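Long-range contacts in L-ornithine N(5)-monooxygenase (PDB 3S5W), which uses FAD, NADPH and oxygen to hydroxylate the side-chain nitrogen of L-ornithine, the first step toward hydroxamate siderophores such as pyoverdin: residues 31-36 with 59-64; 181-186 with 409-414; 195-200 with 340-345; 202-207 with 347-352. One frame throughout, in Å; residues are numbered along the deposited sequence.

Contact 1: residues 31-36 with 59-64; sequences HDLIGV and LEVLFL. With FAD (flavin-adenine dinucleotide), chain C.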
# COMPACT_ATOMS: atom_id res chain seq x y z
N HIS A 31 15.81 -22.04 -7.65
CA HIS A 31 15.08 -21.03 -8.43
C HIS A 31 15.99 -19.90 -8.83
O HIS A 31 17.01 -19.65 -8.17
CB HIS A 31 13.85 -20.53 -7.66
CG HIS A 31 12.91 -21.63 -7.27
ND1 HIS A 31 12.00 -22.18 -8.14
CD2 HIS A 31 12.78 -22.33 -6.11
CE1 HIS A 31 11.34 -23.15 -7.54
NE2 HIS A 31 11.78 -23.25 -6.30
N ASP A 32 15.64 -19.22 -9.92
CA ASP A 32 16.35 -18.01 -10.33
C ASP A 32 15.92 -16.81 -9.48
O ASP A 32 16.75 -15.99 -9.10
CB ASP A 32 16.14 -17.75 -11.83
CG ASP A 32 16.88 -18.75 -12.71
OD1 ASP A 32 18.11 -18.91 -12.52
OD2 ASP A 32 16.26 -19.37 -13.60
N LEU A 33 14.61 -16.72 -9.20
CA LEU A 33 14.05 -15.62 -8.43
C LEU A 33 12.92 -16.10 -7.57
O LEU A 33 12.03 -16.83 -8.04
CB LEU A 33 13.52 -14.50 -9.36
CG LEU A 33 12.94 -13.24 -8.67
CD1 LEU A 33 14.06 -12.35 -8.04
CD2 LEU A 33 12.06 -12.45 -9.66
N ILE A 34 12.93 -15.68 -6.32
CA ILE A 34 11.74 -15.79 -5.51
C ILE A 34 11.34 -14.38 -5.06
O ILE A 34 12.19 -13.59 -4.71
CB ILE A 34 11.93 -16.74 -4.28
CG1 ILE A 34 12.29 -18.15 -4.77
CG2 ILE A 34 10.65 -16.79 -3.39
CD1 ILE A 34 12.48 -19.16 -3.62
N GLY A 35 10.03 -14.11 -5.08
CA GLY A 35 9.49 -12.85 -4.62
C GLY A 35 8.67 -13.00 -3.37
O GLY A 35 7.90 -13.96 -3.24
N VAL A 36 8.84 -12.07 -2.44
CA VAL A 36 8.00 -11.98 -1.28
C VAL A 36 6.85 -11.03 -1.66
O VAL A 36 7.08 -9.81 -1.87
CB VAL A 36 8.76 -11.40 -0.09
CG1 VAL A 36 7.86 -11.39 1.15
CG2 VAL A 36 10.04 -12.19 0.16
N LEU A 59 13.13 -17.60 -17.11
CA LEU A 59 13.75 -17.88 -15.80
C LEU A 59 12.85 -18.76 -14.96
O LEU A 59 11.67 -18.91 -15.26
CB LEU A 59 14.09 -16.58 -15.05
CG LEU A 59 15.15 -15.64 -15.63
CD1 LEU A 59 15.20 -14.36 -14.83
CD2 LEU A 59 16.54 -16.28 -15.69
N GLU A 60 13.42 -19.37 -13.92
CA GLU A 60 12.66 -20.19 -12.98
C GLU A 60 12.23 -19.32 -11.79
O GLU A 60 13.04 -19.05 -10.89
CB GLU A 60 13.50 -21.39 -12.51
CG GLU A 60 13.28 -22.66 -13.34
CD GLU A 60 12.07 -23.45 -12.87
OE1 GLU A 60 11.82 -23.47 -11.64
OE2 GLU A 60 11.37 -24.05 -13.71
N VAL A 61 10.96 -18.91 -11.77
CA VAL A 61 10.50 -17.85 -10.86
C VAL A 61 9.28 -18.25 -10.01
O VAL A 61 8.36 -18.90 -10.50
CB VAL A 61 10.24 -16.50 -11.65
CG1 VAL A 61 9.81 -15.39 -10.73
CG2 VAL A 61 11.50 -16.06 -12.41
N LEU A 62 9.29 -17.87 -8.73
CA LEU A 62 8.12 -18.00 -7.85
C LEU A 62 7.82 -16.70 -7.10
O LEU A 62 8.73 -16.02 -6.62
CB LEU A 62 8.32 -19.09 -6.79
CG LEU A 62 8.38 -20.57 -7.18
CD1 LEU A 62 8.60 -21.38 -5.90
CD2 LEU A 62 7.12 -21.00 -7.86
N PHE A 63 6.53 -16.40 -6.96
CA PHE A 63 6.12 -15.29 -6.10
C PHE A 63 5.21 -15.83 -5.04
O PHE A 63 4.19 -16.42 -5.37
CB PHE A 63 5.41 -14.20 -6.91
CG PHE A 63 6.27 -13.59 -7.96
CD1 PHE A 63 7.16 -12.55 -7.64
CD2 PHE A 63 6.23 -14.08 -9.27
CE1 PHE A 63 7.98 -12.01 -8.61
CE2 PHE A 63 7.03 -13.51 -10.24
CZ PHE A 63 7.91 -12.49 -9.92
N LEU A 64 5.56 -15.63 -3.78
CA LEU A 64 4.80 -16.15 -2.65
C LEU A 64 3.95 -15.07 -2.01
O LEU A 64 4.46 -13.98 -1.73
CB LEU A 64 5.74 -16.74 -1.58
CG LEU A 64 6.87 -17.71 -1.99
CD1 LEU A 64 7.51 -18.34 -0.74
CD2 LEU A 64 6.45 -18.77 -2.98
PA FAD C . 0.97 -4.54 -1.80
O1A FAD C . 0.78 -4.06 -0.42
O2A FAD C . -0.19 -4.25 -2.77
O5B FAD C . 1.21 -6.15 -1.80
C5B FAD C . 2.07 -6.71 -0.84
C4B FAD C . 1.73 -8.19 -0.84
O4B FAD C . 2.65 -8.84 -0.00
C3B FAD C . 0.35 -8.43 -0.24
O3B FAD C . -0.48 -9.10 -1.17
C2B FAD C . 0.61 -9.27 1.02
O2B FAD C . -0.32 -10.34 1.16
C1B FAD C . 1.96 -9.85 0.72
N9A FAD C . 2.81 -10.11 1.88
C8A FAD C . 3.16 -9.24 2.91
N7A FAD C . 4.04 -9.89 3.72
C5A FAD C . 4.26 -11.13 3.21
C6A FAD C . 5.05 -12.19 3.63
N6A FAD C . 5.97 -12.02 4.59
N1A FAD C . 5.05 -13.36 2.87
C2A FAD C . 4.31 -13.49 1.71
N3A FAD C . 3.51 -12.43 1.29
C4A FAD C . 3.50 -11.27 2.03
N1 FAD C . -1.73 3.46 -5.04
C2 FAD C . -2.13 4.11 -6.20
O2 FAD C . -1.32 4.39 -7.07
N3 FAD C . -3.45 4.45 -6.40
C4 FAD C . -4.41 4.15 -5.47
O4 FAD C . -5.60 4.43 -5.71
C4X FAD C . -4.02 3.51 -4.28
N5 FAD C . -4.96 3.20 -3.31
C5X FAD C . -4.56 2.58 -2.13
C6 FAD C . -5.52 2.28 -1.16
C7 FAD C . -5.16 1.66 0.03
C7M FAD C . -6.25 1.38 1.04
C8 FAD C . -3.82 1.36 0.26
C8M FAD C . -3.35 0.69 1.51
C9 FAD C . -2.86 1.65 -0.70
C9A FAD C . -3.21 2.25 -1.92
N10 FAD C . -2.26 2.55 -2.90
C10 FAD C . -2.66 3.20 -4.06
C1' FAD C . -0.80 2.28 -2.70
C2' FAD C . -0.41 0.79 -2.79
O2' FAD C . 0.77 0.70 -1.98
C3' FAD C . -0.09 0.43 -4.23
O3' FAD C . -1.21 0.68 -5.11
C4' FAD C . 0.26 -1.07 -4.38
O4' FAD C . -0.72 -1.86 -3.72
C5' FAD C . 1.70 -1.44 -3.93
O5' FAD C . 1.98 -2.73 -4.45
P FAD C . 2.99 -3.77 -3.73
O1P FAD C . 2.86 -5.05 -4.53
O2P FAD C . 4.34 -3.11 -3.67
O3P FAD C . 2.37 -3.94 -2.27

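Contact 2: residues 181-186 with 409-414; sequences TRALVV and KVAIYA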
# COMPACT_ATOMS: atom_id res chain seq x y z
N THR A 181 17.12 -20.16 -3.79
CA THR A 181 17.08 -19.19 -4.90
C THR A 181 18.37 -18.41 -5.11
O THR A 181 19.06 -18.08 -4.15
CB THR A 181 15.87 -18.18 -4.72
OG1 THR A 181 15.74 -17.38 -5.91
CG2 THR A 181 16.08 -17.26 -3.53
N ARG A 182 18.69 -18.11 -6.37
CA ARG A 182 19.83 -17.23 -6.74
C ARG A 182 19.58 -15.72 -6.47
O ARG A 182 20.53 -14.92 -6.34
CB ARG A 182 20.21 -17.42 -8.23
CG ARG A 182 20.45 -18.89 -8.66
CD ARG A 182 20.81 -19.02 -10.13
NE ARG A 182 21.32 -20.36 -10.45
CZ ARG A 182 20.58 -21.39 -10.89
NH1 ARG A 182 19.27 -21.25 -11.08
NH2 ARG A 182 21.16 -22.55 -11.15
N ALA A 183 18.31 -15.32 -6.40
CA ALA A 183 17.94 -13.91 -6.28
C ALA A 183 16.58 -13.78 -5.59
O ALA A 183 15.75 -14.70 -5.65
CB ALA A 183 17.91 -13.25 -7.66
N LEU A 184 16.37 -12.63 -4.96
CA LEU A 184 15.18 -12.36 -4.17
C LEU A 184 14.63 -10.98 -4.50
O LEU A 184 15.40 -10.02 -4.64
CB LEU A 184 15.53 -12.37 -2.68
CG LEU A 184 14.42 -12.24 -1.63
CD1 LEU A 184 13.50 -13.47 -1.54
CD2 LEU A 184 15.06 -11.98 -0.27
N VAL A 185 13.30 -10.87 -4.57
CA VAL A 185 12.68 -9.54 -4.66
C VAL A 185 11.67 -9.38 -3.51
O VAL A 185 10.79 -10.19 -3.34
CB VAL A 185 12.13 -9.22 -6.09
CG1 VAL A 185 11.06 -10.22 -6.51
CG2 VAL A 185 11.58 -7.77 -6.17
N VAL A 186 11.87 -8.37 -2.68
CA VAL A 186 11.07 -8.17 -1.47
C VAL A 186 10.04 -7.05 -1.71
O VAL A 186 10.41 -5.88 -1.76
CB VAL A 186 11.97 -7.82 -0.26
CG1 VAL A 186 11.13 -7.60 0.97
CG2 VAL A 186 12.97 -8.97 0.03
N LYS A 409 27.05 -13.00 -3.15
CA LYS A 409 27.05 -13.17 -4.61
C LYS A 409 25.63 -13.15 -5.20
O LYS A 409 25.45 -13.19 -6.43
CB LYS A 409 27.72 -14.50 -4.98
CG LYS A 409 29.14 -14.70 -4.41
CD LYS A 409 30.19 -13.95 -5.23
CE LYS A 409 30.48 -14.68 -6.54
NZ LYS A 409 31.41 -13.92 -7.41
N VAL A 410 24.63 -13.14 -4.32
CA VAL A 410 23.23 -13.16 -4.74
C VAL A 410 22.73 -11.71 -4.85
O VAL A 410 23.28 -10.81 -4.20
CB VAL A 410 22.34 -13.93 -3.75
CG1 VAL A 410 22.70 -15.40 -3.75
CG2 VAL A 410 22.45 -13.36 -2.35
N ALA A 411 21.70 -11.52 -5.66
CA ALA A 411 21.08 -10.19 -5.84
C ALA A 411 19.78 -10.16 -5.04
O ALA A 411 18.97 -11.08 -5.14
CB ALA A 411 20.83 -9.93 -7.33
N ILE A 412 19.61 -9.12 -4.23
CA ILE A 412 18.37 -8.88 -3.48
C ILE A 412 17.79 -7.51 -3.89
O ILE A 412 18.48 -6.50 -3.80
CB ILE A 412 18.61 -8.90 -1.97
CG1 ILE A 412 19.33 -10.23 -1.56
CG2 ILE A 412 17.28 -8.69 -1.20
CD1 ILE A 412 19.98 -10.19 -0.23
N TYR A 413 16.54 -7.52 -4.34
CA TYR A 413 15.86 -6.28 -4.74
C TYR A 413 14.70 -6.02 -3.77
O TYR A 413 14.17 -6.96 -3.17
CB TYR A 413 15.33 -6.42 -6.17
CG TYR A 413 16.39 -6.67 -7.22
CD1 TYR A 413 16.85 -7.97 -7.48
CD2 TYR A 413 16.92 -5.62 -7.96
CE1 TYR A 413 17.83 -8.20 -8.46
CE2 TYR A 413 17.88 -5.85 -8.95
CZ TYR A 413 18.34 -7.15 -9.19
OH TYR A 413 19.31 -7.38 -10.15
N ALA A 414 14.32 -4.75 -3.62
CA ALA A 414 13.17 -4.41 -2.80
C ALA A 414 12.31 -3.38 -3.53
O ALA A 414 12.85 -2.50 -4.16
CB ALA A 414 13.61 -3.87 -1.45

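Contact 3: residues 195-200 with 340-345; sequences PQVFRA and ERATAT. With NAP (NADP nicotinamide-adenine-dinucleotide phosphate), chain F.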
# COMPACT_ATOMS: atom_id res chain seq x y z
N PRO A 195 -0.67 4.74 16.31
CA PRO A 195 -0.15 5.75 17.26
C PRO A 195 0.14 5.08 18.62
O PRO A 195 -0.57 4.14 19.02
CB PRO A 195 -1.30 6.74 17.42
CG PRO A 195 -2.06 6.62 16.11
CD PRO A 195 -2.03 5.10 15.86
N GLN A 196 1.16 5.55 19.32
CA GLN A 196 1.62 4.85 20.52
C GLN A 196 0.52 4.67 21.56
O GLN A 196 0.42 3.61 22.19
CB GLN A 196 2.89 5.47 21.11
CG GLN A 196 3.56 4.55 22.20
CD GLN A 196 2.81 4.61 23.53
OE1 GLN A 196 2.17 5.62 23.84
NE2 GLN A 196 2.88 3.53 24.32
N VAL A 197 -0.30 5.68 21.73
CA VAL A 197 -1.41 5.65 22.70
C VAL A 197 -2.36 4.44 22.52
O VAL A 197 -3.06 4.06 23.45
CB VAL A 197 -2.19 7.02 22.78
CG1 VAL A 197 -3.01 7.34 21.49
CG2 VAL A 197 -3.06 7.08 24.03
N PHE A 198 -2.40 3.89 21.31
CA PHE A 198 -3.30 2.76 21.07
C PHE A 198 -2.60 1.42 21.16
O PHE A 198 -3.28 0.40 21.05
CB PHE A 198 -4.00 2.90 19.71
CG PHE A 198 -5.01 3.98 19.70
CD1 PHE A 198 -6.25 3.76 20.29
CD2 PHE A 198 -4.70 5.21 19.16
CE1 PHE A 198 -7.19 4.76 20.33
CE2 PHE A 198 -5.64 6.22 19.18
CZ PHE A 198 -6.89 6.00 19.77
N ARG A 199 -1.28 1.40 21.36
CA ARG A 199 -0.52 0.12 21.36
C ARG A 199 -0.94 -0.85 22.47
O ARG A 199 -0.96 -2.09 22.27
CB ARG A 199 0.99 0.39 21.33
CG ARG A 199 1.42 0.96 19.98
CD ARG A 199 2.80 1.54 19.95
NE ARG A 199 2.96 2.41 18.77
CZ ARG A 199 4.07 3.04 18.44
NH1 ARG A 199 5.16 2.92 19.19
NH2 ARG A 199 4.09 3.80 17.36
N ALA A 200 -1.28 -0.29 23.63
CA ALA A 200 -1.76 -1.06 24.80
C ALA A 200 -3.10 -1.75 24.53
O ALA A 200 -3.48 -2.67 25.25
CB ALA A 200 -1.90 -0.18 26.00
N GLU A 340 -4.96 11.78 23.95
CA GLU A 340 -3.91 11.79 25.00
C GLU A 340 -3.88 10.51 25.83
O GLU A 340 -2.84 10.14 26.33
CB GLU A 340 -4.10 12.99 25.94
CG GLU A 340 -3.70 14.28 25.31
CD GLU A 340 -3.42 15.39 26.34
OE1 GLU A 340 -3.71 15.23 27.56
OE2 GLU A 340 -2.90 16.42 25.89
N ARG A 341 -5.02 9.85 25.93
CA ARG A 341 -5.14 8.58 26.66
C ARG A 341 -6.24 7.76 25.97
O ARG A 341 -7.23 8.31 25.51
CB ARG A 341 -5.51 8.85 28.14
CG ARG A 341 -5.59 7.56 29.01
CD ARG A 341 -6.14 7.74 30.46
NE ARG A 341 -7.31 8.62 30.60
CZ ARG A 341 -8.58 8.31 30.33
NH1 ARG A 341 -8.90 7.12 29.82
NH2 ARG A 341 -9.54 9.20 30.52
N ALA A 342 -6.07 6.44 25.90
CA ALA A 342 -7.14 5.57 25.40
C ALA A 342 -7.23 4.38 26.34
O ALA A 342 -6.22 3.72 26.58
CB ALA A 342 -6.84 5.11 23.98
N THR A 343 -8.42 4.14 26.90
CA THR A 343 -8.58 3.13 27.93
C THR A 343 -9.76 2.22 27.60
O THR A 343 -10.84 2.72 27.26
CB THR A 343 -8.84 3.80 29.34
OG1 THR A 343 -7.85 4.82 29.57
CG2 THR A 343 -8.80 2.75 30.47
N ALA A 344 -9.56 0.91 27.69
CA ALA A 344 -10.66 -0.06 27.62
C ALA A 344 -11.50 -0.00 28.89
O ALA A 344 -10.96 -0.06 30.00
CB ALA A 344 -10.11 -1.49 27.42
N THR A 345 -12.82 0.13 28.73
CA THR A 345 -13.78 0.01 29.84
C THR A 345 -14.90 -0.96 29.43
O THR A 345 -15.07 -1.28 28.24
CB THR A 345 -14.41 1.38 30.29
OG1 THR A 345 -15.34 1.85 29.30
CG2 THR A 345 -13.36 2.48 30.56
PA NAP F . -1.81 9.10 5.26
O1A NAP F . -1.98 10.01 4.13
O2A NAP F . -0.44 8.87 5.66
O5B NAP F . -2.79 9.62 6.40
C5B NAP F . -2.44 9.30 7.70
C4B NAP F . -3.41 10.11 8.54
O4B NAP F . -3.22 9.61 9.83
C3B NAP F . -3.03 11.60 8.54
O3B NAP F . -4.24 12.31 8.73
C2B NAP F . -2.16 11.66 9.81
O2B NAP F . -2.24 12.91 10.43
C1B NAP F . -2.84 10.62 10.73
N9A NAP F . -1.88 10.15 11.74
C8A NAP F . -0.71 9.45 11.51
N7A NAP F . -0.10 9.21 12.69
C5A NAP F . -0.85 9.77 13.66
C6A NAP F . -0.69 9.85 15.05
N6A NAP F . 0.39 9.33 15.63
N1A NAP F . -1.64 10.50 15.78
C2A NAP F . -2.75 11.06 15.21
N3A NAP F . -2.92 10.98 13.83
C4A NAP F . -1.97 10.37 13.08
O3 NAP F . -2.57 7.69 5.00
PN NAP F . -3.94 7.26 4.21
O1N NAP F . -4.11 5.80 4.51
O2N NAP F . -5.09 8.18 4.51
O5D NAP F . -3.36 7.46 2.72
C5D NAP F . -3.95 8.08 1.60
C4D NAP F . -3.36 7.22 0.49
O4D NAP F . -4.16 7.04 -0.65
C3D NAP F . -2.03 7.63 -0.11
O3D NAP F . -1.00 7.64 0.85
C2D NAP F . -1.91 6.55 -1.20
O2D NAP F . -1.22 5.35 -0.85
C1D NAP F . -3.38 6.21 -1.50
P2B NAP F . -1.10 14.05 10.33
O1X NAP F . -1.46 14.93 11.52
O2X NAP F . -1.34 14.67 8.97
O3X NAP F . 0.26 13.39 10.41

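Contact 4: residues 202-207 with 347-352; sequences KGDGRV and QGIELA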
# COMPACT_ATOMS: atom_id res chain seq x y z
N LYS A 202 -3.87 -3.25 21.67
CA LYS A 202 -3.70 -4.34 20.71
C LYS A 202 -4.46 -5.54 21.25
O LYS A 202 -4.35 -5.87 22.43
CB LYS A 202 -2.21 -4.68 20.49
CG LYS A 202 -1.96 -5.90 19.56
CD LYS A 202 -0.47 -6.20 19.31
CE LYS A 202 0.26 -6.59 20.61
NZ LYS A 202 1.75 -6.51 20.46
N GLY A 203 -5.27 -6.17 20.41
CA GLY A 203 -6.00 -7.34 20.88
C GLY A 203 -7.40 -7.05 21.35
O GLY A 203 -8.20 -7.97 21.50
N ASP A 204 -7.71 -5.77 21.59
CA ASP A 204 -9.07 -5.36 21.86
C ASP A 204 -9.76 -5.14 20.50
O ASP A 204 -9.37 -4.24 19.73
CB ASP A 204 -9.11 -4.08 22.71
CG ASP A 204 -10.49 -3.80 23.30
OD1 ASP A 204 -11.51 -3.88 22.58
OD2 ASP A 204 -10.55 -3.48 24.51
N GLY A 205 -10.75 -5.97 20.21
CA GLY A 205 -11.45 -5.98 18.91
C GLY A 205 -12.19 -4.67 18.56
O GLY A 205 -12.55 -4.45 17.40
N ARG A 206 -12.45 -3.85 19.58
CA ARG A 206 -13.09 -2.52 19.42
C ARG A 206 -12.18 -1.45 18.77
O ARG A 206 -12.66 -0.38 18.38
CB ARG A 206 -13.60 -2.03 20.78
CG ARG A 206 -14.70 -2.96 21.32
CD ARG A 206 -15.10 -2.62 22.73
NE ARG A 206 -13.99 -2.79 23.68
CZ ARG A 206 -14.13 -2.60 24.99
NH1 ARG A 206 -15.32 -2.27 25.48
NH2 ARG A 206 -13.09 -2.73 25.81
N VAL A 207 -10.88 -1.72 18.72
CA VAL A 207 -9.90 -0.82 18.12
C VAL A 207 -9.25 -1.53 16.96
O VAL A 207 -8.72 -2.64 17.12
CB VAL A 207 -8.82 -0.37 19.16
CG1 VAL A 207 -7.80 0.59 18.53
CG2 VAL A 207 -9.49 0.30 20.35
N GLN A 347 -17.91 -0.20 29.23
CA GLN A 347 -18.82 0.62 28.39
C GLN A 347 -18.29 0.99 26.99
O GLN A 347 -19.04 1.51 26.17
CB GLN A 347 -19.21 1.93 29.11
CG GLN A 347 -20.13 1.78 30.34
CD GLN A 347 -19.35 1.47 31.62
OE1 GLN A 347 -19.65 0.50 32.32
NE2 GLN A 347 -18.33 2.30 31.92
N GLY A 348 -17.01 0.75 26.73
CA GLY A 348 -16.41 1.09 25.43
C GLY A 348 -14.97 1.55 25.56
O GLY A 348 -14.31 1.27 26.58
N ILE A 349 -14.46 2.20 24.51
CA ILE A 349 -13.10 2.72 24.52
C ILE A 349 -13.20 4.20 24.91
O ILE A 349 -13.82 5.01 24.18
CB ILE A 349 -12.36 2.52 23.15
CG1 ILE A 349 -12.37 1.04 22.73
CG2 ILE A 349 -10.93 3.09 23.19
CD1 ILE A 349 -11.75 0.07 23.77
N GLU A 350 -12.60 4.55 26.04
CA GLU A 350 -12.67 5.91 26.55
C GLU A 350 -11.46 6.68 26.02
O GLU A 350 -10.33 6.25 26.17
CB GLU A 350 -12.73 5.89 28.10
CG GLU A 350 -12.79 7.26 28.71
CD GLU A 350 -12.82 7.18 30.22
OE1 GLU A 350 -13.84 6.73 30.78
OE2 GLU A 350 -11.81 7.56 30.83
N LEU A 351 -11.70 7.81 25.35
CA LEU A 351 -10.61 8.58 24.78
C LEU A 351 -10.58 9.92 25.49
O LEU A 351 -11.62 10.57 25.60
CB LEU A 351 -10.83 8.85 23.28
CG LEU A 351 -10.89 7.67 22.31
CD1 LEU A 351 -10.92 8.20 20.86
CD2 LEU A 351 -9.73 6.70 22.51
N ALA A 352 -9.39 10.31 25.96
CA ALA A 352 -9.17 11.64 26.51
C ALA A 352 -8.64 12.49 25.35
O ALA A 352 -7.57 12.22 24.80
CB ALA A 352 -8.19 11.59 27.70

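Contact 1: residues 31-36 with 59-64
Leu33 and Val61 run alongside each other, with Leu33 CD2 3.9 Å from Val61 CG1. Leu33 CG is anti to the backbone N (chi1 -178°), which sends CD2 along Val61. The same methyl meets Phe63 CZ at 4.2 Å. The Phe63 ring reaches back beside Gly35, where CD1 comes within 3.8 Å of Gly35 CA. Helix 40-56 covers this face of the sheet. On the other face Ile34 CG2 packs against Leu64 CG. Backbone bonds of a parallel ladder join the strands, from Leu62 N to Leu33 O, Gly35 N to Leu62 O and Leu64 N to Gly35 O. Further out, Leu62 CD1 sits over one face of the His31 ring, 3.9 Å from its centroid, in a CH-pi contact. At the polar edge Glu60 O accepts from Asp32 N and Leu33 N. Asp32 OD2 takes Glu60 N at 2.9 Å through its anti lone pair, nearly straight (170°). Its other oxygen, OD1, forms a salt bridge with Arg182. This is the first beta-alpha-beta unit of the FAD-binding Rossmann-like fold, and Val36 CG1 and Leu64 O approach the adenine. Asp32 is thus held through both carboxylate oxygens, an arrangement that would probably favour its charged form.

Contact 2: residues 181-186 with 409-414
Leu184 and Tyr413 meet through the backbone, where Tyr413 N donates to Leu184 O at 2.8 Å in a nearly straight bond (172°). The same carbonyl oxygen lies at the edge of the Tyr413 ring, in its plane, 3.8 Å from CD1. Leu184 N to Ala411 O and Val186 N to Tyr413 O complete the parallel ladder. Val186 N donates to Tyr413 O at 2.7 Å, a short bond. CA-H...O contacts run beside these bonds, such as Val185 CA to Tyr413 O.

Side chains pack on both faces. On one, Val185 CG2 rests 4.0 Å from Tyr413 CB. That methyl is anti to the backbone N, which puts CG1 in the crowded position between N and the carbonyl carbon (chi1 61°). On the other face Leu184 CD2 meets Ile412 CG2 at 4.1 Å, and Val186 CB and Ala414 CB stand side by side, 4.4 Å apart.

The start of the contact is looser. Here Val410 CB approaches Arg182 O at 3.3 Å, but no hydrogen bond joins the segments at this end. The end of the exposed Arg182 side chain leads away from 409-414.

Strand 183-186 lies between strands 30-36 and 411-414, and the contact brings a late strand of the chain into the FAD-domain sheet. Helix 432-447 covers the face of Ala183, Ala411 and Tyr413, with Tyr413 OH hydrogen-bonded to Ser442. Leu165 of strand 161-171 touches Leu184 and Val410.

Contact 3: residues 195-200 with 340-345
Val197 and Ala342 form the middle of a small apolar contact. Val197 CG2 is the methyl that does the touching. It lies 3.6 Å from Ala342 N and 3.7 Å from Arg341 CA, so it rests on the strand backbone more than on a side chain. Its distance to Ala342 CB is longer, at 4.3 Å. Chi1 of 69° sets this methyl anti to the Val197 backbone N and turns it to the strand. Phe198 adds the second apolar touch. Its CE1 atom comes within 3.7 Å of Ala342 CB, and the Ala342 methyl approaches the ring obliquely.

No hydrogen bond crosses between the two segments. The polar links are local. Phe198 N donates to Pro195 O and Arg199 N to Gln196 O, and these bonds close two overlapping turns. On the strand, Glu340 and Arg341 point away from the loop. Glu340 forms a salt bridge with Arg354, and Arg341 with Glu350.

The cofactor contact is made at the start of the loop. Pro195 CB lies 3.6 Å from N6A of the NADP adenine, so the loop that packs on the strand also borders the nucleotide pocket.

Around this site, strand 337-345 is an outer strand of a three-stranded antiparallel sheet and pairs with strand 348-355. Phe198 also touches Leu351 of that neighbour, and it reaches Val369 and Leu371 of strand 368-371 in the parallel sheet.

Contact 4: residues 202-207 with 347-352
Gly348 lies against the guanidinium of Arg206, with its CA 3.5 Å from Arg206 NH1. Its carbonyl carbon lies over one face of that group. NH1 itself is hydrogen-bonded to Thr345 O, just ahead of the segment, so the arginine also ties the loop to the turn between two strands.

Ile349 follows and carries most of the contact. Its CD1 methyl sits over that same face, 3.6 Å from Arg206 NE. CG1 is anti to the carbonyl carbon (chi1 -55°), and a second bend (chi2 -57°) brings CD1 nearer the loop. CD1 also meets Asp204 OD2 at 3.8 Å. One bond back, Ile349 CG1 packs against Val207 CG2 at 3.8 Å, and these two side chains meet nearly perpendicularly.

The flat group that Ile349 meets is held from within the loop. Arg206 grips Asp204 side-on in a salt bridge, with NE to OD1 at 2.9 Å and NH2 to OD2 at 3.0 Å, both through syn lone pairs. Arg206 N donates to the anti lone pair of OD1, closing an Asx turn. A type I turn spans Asp204 to Val207. These bonds fix the rotation of the guanidinium.

Beyond Ile349, strand 348-355 runs on as the middle strand of the antiparallel sheet, between strands 337-345 and 361-366. Arg206 is backbone-bonded to Val369 of strand 368-371, which Ile349 also touches.

How the contacts relate
The four contacts form two pairs in separate parts of the fold. Contacts 1 and 2 share the FAD-domain sheet, with centres 9 Å apart. Strands 30-36 and 183-186 are neighbours there, and Val36 N lies 2.8 Å from Val185 O. Contacts 3 and 4 have centres 8 Å apart. Their strands pair, with Thr343 O 2.8 Å from Glu350 N, and their loop segments follow closely in sequence. The two pairs do not touch: the centres of contacts 1 and 3 are about 41 Å apart. Contact 1 borders the FAD adenine and contact 3 the NADP adenine. Contact 4 is farther off, the side chain of Val207 lying about 12 Å from the NADP.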